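Local coordinates for enoyl-acyl carrier protein reductase (Uncultured bacterium, PDB 6KIA) that probably reduces enoyl-acyl carrier protein intermediates of fatty acid synthesis with NADH, as a novel type of enoyl-acyl carrier protein reductase, at residues G147-G152 / A221-R226; A153-A158 / G232-S237. All coordinates share one frame; numbering follows the deposited sequence.

Contact 1 of 2, residues G147-G152 / A221-R226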
loop_
_atom_site.group_PDB
_atom_site.type_symbol
_atom_site.label_atom_id
_atom_site.label_comp_id
_atom_site.label_asym_id
_atom_site.label_seq_id
_atom_site.Cartn_x
_atom_site.Cartn_y
_atom_site.Cartn_z
ATOM N N GLY A 147 -18.190 13.558 17.338
ATOM C CA GLY A 147 -18.918 14.816 17.359
ATOM C C GLY A 147 -19.093 15.443 15.993
ATOM O O GLY A 147 -19.902 16.353 15.815
ATOM N N MET A 148 -18.340 14.946 15.020
ATOM C CA MET A 148 -18.360 15.486 13.665
ATOM C C MET A 148 -19.245 14.717 12.676
ATOM O O MET A 148 -19.475 15.188 11.565
ATOM C CB MET A 148 -16.934 15.513 13.092
ATOM C CG MET A 148 -15.895 16.138 13.986
ATOM S SD MET A 148 -14.324 16.070 13.087
ATOM C CE MET A 148 -13.157 16.336 14.408
ATOM N N ILE A 149 -19.702 13.527 13.051
ATOM C CA ILE A 149 -20.502 12.705 12.156
ATOM C C ILE A 149 -21.942 12.627 12.692
ATOM O O ILE A 149 -22.202 11.987 13.712
ATOM C CB ILE A 149 -19.898 11.285 11.983
ATOM C CG1 ILE A 149 -18.396 11.370 11.671
ATOM C CG2 ILE A 149 -20.634 10.495 10.898
ATOM C CD1 ILE A 149 -17.731 10.019 11.601
ATOM N N PRO A 150 -22.888 13.303 12.017
ATOM C CA PRO A 150 -24.239 13.348 12.609
ATOM C C PRO A 150 -24.968 12.012 12.480
ATOM O O PRO A 150 -24.615 11.190 11.616
ATOM C CB PRO A 150 -24.948 14.443 11.799
ATOM C CG PRO A 150 -24.198 14.488 10.461
ATOM C CD PRO A 150 -22.779 14.079 10.761
ATOM N N ASP A 151 -25.965 11.791 13.345
ATOM C CA ASP A 151 -26.885 10.683 13.159
ATOM C C ASP A 151 -27.411 10.702 11.738
ATOM O O ASP A 151 -27.783 11.764 11.215
ATOM C CB ASP A 151 -28.100 10.766 14.109
ATOM C CG ASP A 151 -27.738 10.575 15.562
ATOM O OD1 ASP A 151 -26.610 10.146 15.841
ATOM O OD2 ASP A 151 -28.606 10.832 16.443
ATOM N N GLY A 152 -27.512 9.530 11.135
ATOM C CA GLY A 152 -28.069 9.442 9.800
ATOM C C GLY A 152 -27.008 9.475 8.713
ATOM O O GLY A 152 -27.293 9.160 7.570
ATOM N N ALA A 221 -16.054 1.546 16.891
ATOM C CA ALA A 221 -17.232 0.713 17.126
ATOM C C ALA A 221 -18.442 1.496 17.611
ATOM O O ALA A 221 -19.563 1.217 17.176
ATOM C CB ALA A 221 -16.904 -0.402 18.141
ATOM N N ALA A 222 -18.227 2.452 18.515
ATOM C CA ALA A 222 -19.330 3.241 19.079
ATOM C C ALA A 222 -19.962 4.112 18.003
ATOM O O ALA A 222 -21.193 4.203 17.886
ATOM C CB ALA A 222 -18.853 4.088 20.233
ATOM N N ILE A 223 -19.109 4.750 17.206
ATOM C CA ILE A 223 -19.587 5.521 16.068
ATOM C C ILE A 223 -20.392 4.645 15.111
ATOM O O ILE A 223 -21.494 5.014 14.682
ATOM C CB ILE A 223 -18.400 6.168 15.295
ATOM C CG1 ILE A 223 -17.709 7.218 16.166
ATOM C CG2 ILE A 223 -18.888 6.795 14.008
ATOM C CD1 ILE A 223 -16.393 7.753 15.576
ATOM N N ARG A 224 -19.816 3.499 14.751
ATOM C CA ARG A 224 -20.452 2.533 13.853
ATOM C C ARG A 224 -21.854 2.162 14.352
ATOM O O ARG A 224 -22.821 2.185 13.588
ATOM C CB ARG A 224 -19.577 1.278 13.678
ATOM C CG ARG A 224 -20.161 0.285 12.700
ATOM C CD ARG A 224 -19.180 -0.861 12.370
ATOM N NE ARG A 224 -18.913 -1.739 13.511
ATOM C CZ ARG A 224 -17.771 -1.760 14.196
ATOM N NH1 ARG A 224 -16.773 -0.944 13.864
ATOM N NH2 ARG A 224 -17.624 -2.595 15.221
ATOM N N ALA A 225 -21.933 1.762 15.615
ATOM C CA ALA A 225 -23.215 1.386 16.209
ATOM C C ALA A 225 -24.238 2.524 16.139
ATOM O O ALA A 225 -25.402 2.308 15.780
ATOM C CB ALA A 225 -23.017 0.952 17.637
ATOM N N ARG A 226 -23.801 3.739 16.457
ATOM C CA ARG A 226 -24.747 4.846 16.505
ATOM C C ARG A 226 -25.259 5.171 15.093
ATOM O O ARG A 226 -26.461 5.432 14.891
ATOM C CB ARG A 226 -24.114 6.078 17.179
ATOM C CG ARG A 226 -24.866 7.398 16.946
ATOM C CD ARG A 226 -24.216 8.581 17.652
ATOM N NE ARG A 226 -22.900 8.930 17.115
ATOM C CZ ARG A 226 -22.726 9.695 16.045
ATOM N NH1 ARG A 226 -23.787 10.165 15.394
ATOM N NH2 ARG A 226 -21.499 9.977 15.613
#
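R226 reaches from helix 221-229 to the loop 147-152 and closes on I149 O with the end of its guanidinium. NH1 and NH2 both donate to this one carbonyl oxygen, each at 2.9 Å from I149 O, and the acceptor lies close to the guanidinium plane. Both bonds of this fork are somewhat bent. NH1 is shared: it also forms a salt bridge to D151 OD1 at 2.9 Å, meeting the carboxylate on its anti side, with the two planes turned 37° apart. The arginine gets there by extending CG anti to its own backbone N (chi1 164°) and then bending at chi3, so that the group turns its edge to the loop. A second carboxylate, that of D146 at the end of helix 120-146, pairs with NH2. I149 O and D151 line the guanidinium edge and fix its rotation, while D151 and D146 probably balance its charge.

This grip is the tight part of the contact, and at its outer end D151 is exposed to solvent. The buried apolar part is looser: I149 CD1 meets I223 CG2 at 4.2 Å, the two side chains crossing at about a right angle, and I223 packs further on M142 and L145. The contact thus ties helix 221-229, in the connection between parallel strands 155-159 and 234-240, to the loop entering strand 155-159, an inner strand of the sheet in a Rossmann-like α/β fold.

Contact 2 of 2, residues A153-A158 / G232-S237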
loop_
_atom_site.group_PDB
_atom_site.type_symbol
_atom_site.label_atom_id
_atom_site.label_comp_id
_atom_site.label_asym_id
_atom_site.label_seq_id
_atom_site.Cartn_x
_atom_site.Cartn_y
_atom_site.Cartn_z
ATOM N N ALA A 153 -25.798 9.884 9.055
ATOM C CA ALA A 153 -24.742 9.929 8.036
ATOM C C ALA A 153 -24.172 8.560 7.699
ATOM O O ALA A 153 -24.257 7.601 8.478
ATOM C CB ALA A 153 -23.654 10.842 8.467
ATOM N N ASN A 154 -23.601 8.489 6.501
ATOM C CA ASN A 154 -22.756 7.364 6.108
ATOM C C ASN A 154 -21.328 7.723 6.424
ATOM O O ASN A 154 -20.957 8.885 6.334
ATOM C CB ASN A 154 -22.916 7.059 4.617
ATOM C CG ASN A 154 -24.332 6.654 4.246
ATOM O OD1 ASN A 154 -25.043 6.059 5.045
ATOM N ND2 ASN A 154 -24.733 6.958 3.009
ATOM N N ALA A 155 -20.529 6.735 6.827
ATOM C CA ALA A 155 -19.129 6.967 7.104
ATOM C C ALA A 155 -18.266 5.943 6.330
ATOM O O ALA A 155 -18.571 4.744 6.264
ATOM C CB ALA A 155 -18.846 6.894 8.609
ATOM N N PHE A 156 -17.168 6.449 5.792
ATOM C CA PHE A 156 -16.225 5.691 4.973
ATOM C C PHE A 156 -14.857 5.876 5.617
ATOM O O PHE A 156 -14.266 6.962 5.556
ATOM C CB PHE A 156 -16.266 6.250 3.528
ATOM C CG PHE A 156 -15.536 5.428 2.483
ATOM C CD1 PHE A 156 -16.028 5.374 1.182
ATOM C CD2 PHE A 156 -14.450 4.633 2.808
ATOM C CE1 PHE A 156 -15.372 4.609 0.189
ATOM C CE2 PHE A 156 -13.797 3.870 1.824
ATOM C CZ PHE A 156 -14.278 3.857 0.537
ATOM N N PHE A 157 -14.359 4.818 6.260
ATOM C CA PHE A 157 -13.048 4.859 6.900
ATOM C C PHE A 157 -12.051 4.198 5.964
ATOM O O PHE A 157 -12.173 3.005 5.703
ATOM C CB PHE A 157 -13.051 4.127 8.258
ATOM C CG PHE A 157 -13.900 4.777 9.316
ATOM C CD1 PHE A 157 -13.369 5.744 10.163
ATOM C CD2 PHE A 157 -15.208 4.392 9.476
ATOM C CE1 PHE A 157 -14.140 6.325 11.162
ATOM C CE2 PHE A 157 -15.992 4.951 10.468
ATOM C CZ PHE A 157 -15.462 5.944 11.310
ATOM N N ALA A 158 -11.094 4.964 5.432
ATOM C CA ALA A 158 -10.136 4.414 4.466
ATOM C C ALA A 158 -8.735 4.246 5.093
ATOM O O ALA A 158 -8.003 5.215 5.326
ATOM C CB ALA A 158 -10.072 5.311 3.224
ATOM N N GLY A 232 -27.780 5.012 9.090
ATOM C CA GLY A 232 -26.552 5.221 8.328
ATOM C C GLY A 232 -25.907 3.931 7.877
ATOM O O GLY A 232 -26.298 2.850 8.311
ATOM N N GLN A 233 -24.925 4.062 6.977
ATOM C CA GLN A 233 -24.069 2.949 6.525
ATOM C C GLN A 233 -22.619 3.237 6.872
ATOM O O GLN A 233 -22.166 4.377 6.784
ATOM C CB GLN A 233 -24.194 2.740 5.014
ATOM C CG GLN A 233 -25.590 2.344 4.556
ATOM C CD GLN A 233 -25.925 0.912 4.900
ATOM O OE1 GLN A 233 -25.083 0.019 4.781
ATOM N NE2 GLN A 233 -27.172 0.674 5.298
ATOM N N VAL A 234 -21.889 2.203 7.268
ATOM C CA VAL A 234 -20.470 2.352 7.574
ATOM C C VAL A 234 -19.639 1.365 6.765
ATOM O O VAL A 234 -19.982 0.180 6.657
ATOM C CB VAL A 234 -20.206 2.149 9.078
ATOM C CG1 VAL A 234 -18.694 2.195 9.395
ATOM C CG2 VAL A 234 -20.958 3.193 9.873
ATOM N N ARG A 235 -18.543 1.863 6.197
ATOM C CA ARG A 235 -17.646 1.053 5.395
ATOM C C ARG A 235 -16.194 1.260 5.848
ATOM O O ARG A 235 -15.807 2.359 6.268
ATOM C CB ARG A 235 -17.778 1.431 3.923
ATOM C CG ARG A 235 -19.172 1.302 3.342
ATOM C CD ARG A 235 -19.637 -0.142 3.320
ATOM N NE ARG A 235 -20.924 -0.256 2.636
ATOM C CZ ARG A 235 -22.092 -0.281 3.267
ATOM N NH1 ARG A 235 -22.121 -0.232 4.585
ATOM N NH2 ARG A 235 -23.222 -0.371 2.579
ATOM N N TYR A 236 -15.404 0.196 5.758
ATOM C CA TYR A 236 -13.948 0.259 5.967
ATOM C C TYR A 236 -13.265 -0.270 4.723
ATOM O O TYR A 236 -13.703 -1.279 4.170
ATOM C CB TYR A 236 -13.504 -0.571 7.168
ATOM C CG TYR A 236 -14.183 -0.149 8.448
ATOM C CD1 TYR A 236 -15.449 -0.631 8.764
ATOM C CD2 TYR A 236 -13.582 0.757 9.319
ATOM C CE1 TYR A 236 -16.094 -0.230 9.922
ATOM C CE2 TYR A 236 -14.229 1.152 10.485
ATOM C CZ TYR A 236 -15.476 0.656 10.766
ATOM O OH TYR A 236 -16.120 1.038 11.923
ATOM N N SER A 237 -12.230 0.424 4.262
ATOM C CA SER A 237 -11.438 -0.088 3.144
ATOM C C SER A 237 -9.981 -0.107 3.586
ATOM O O SER A 237 -9.591 0.645 4.491
ATOM C CB SER A 237 -11.616 0.780 1.898
ATOM O OG SER A 237 -11.049 2.072 2.107
#
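A155 and V234 open a run of four parallel bridges between strands 155-158 and 234-237, whose axes approach to 4.8 Å. The backbone bonds alternate in the usual parallel fashion: A155 N to Q233 O, R235 N to A155 O, F157 N to R235 O and S237 N to F157 O. F157 N to R235 O, at 2.9 Å, is the straightest, with an N-H...O angle of 175°. Between these bonds, CA-H...O contacts such as V234 CA to A155 O fill in the ladder. Ahead of the strands a side chain continues it: N154 OD1 accepts from Q233 N at 2.8 Å, the donor tilted from the amide plane.

Aromatic and apolar contacts occupy the face bearing A155, F157, V234 and Y236. The F157 and Y236 rings lie side by side, planes 11° apart but slid so that they barely overlap, centroids 5.2 Å apart; F157 CD2 touches Y236 CE2 at 3.5 Å. V234 CG1, anti to its backbone N (chi1 176°), meets the edge of F157 at CE2, 4.0 Å away. Helix 196-219 covers F157 and Y236 through L216, and Y236 OH bonds to S220. On the other face S237 OG sits in the plane of the F156 ring, 3.3 Å from F156 CE2.

Charged and amide groups meet within segment 232-237. R235 holds Q233 OE1 end-on with NH1 and NH2, while NH1 also donates to V234 O from above its carbonyl plane; NH2 has a further partner in S415 O.

The chemistry implies a buried, backbone-paired sheet core with aromatic side chains on both faces, F157 and Y236 on one and F156 with F16 and F22 on the other; the carbonyl oxygens around R235 satisfy N-H groups and would stabilise its charge without cancelling it.

Leaving helix 120-146, the chain runs through loop 147-152 directly into 153-158, so the first halves of both contacts are consecutive. It then passes through helices 169-180, 189-194 and 196-219 before helix 221-229 returns to the loop and closes contact 1. A few residues later strand 234-240 comes alongside strand 155-159 and closes contact 2. The two closures cross, since their segments alternate along the chain. Together they belong to a β-α-β crossover of several helices joining adjacent parallel strands; its last helix, 221-229, leads straight into strand 234-240. Directly between them, R224 NH1 and Y236 OH lie 2.8 Å apart, a probable hydrogen bond joining helix to sheet.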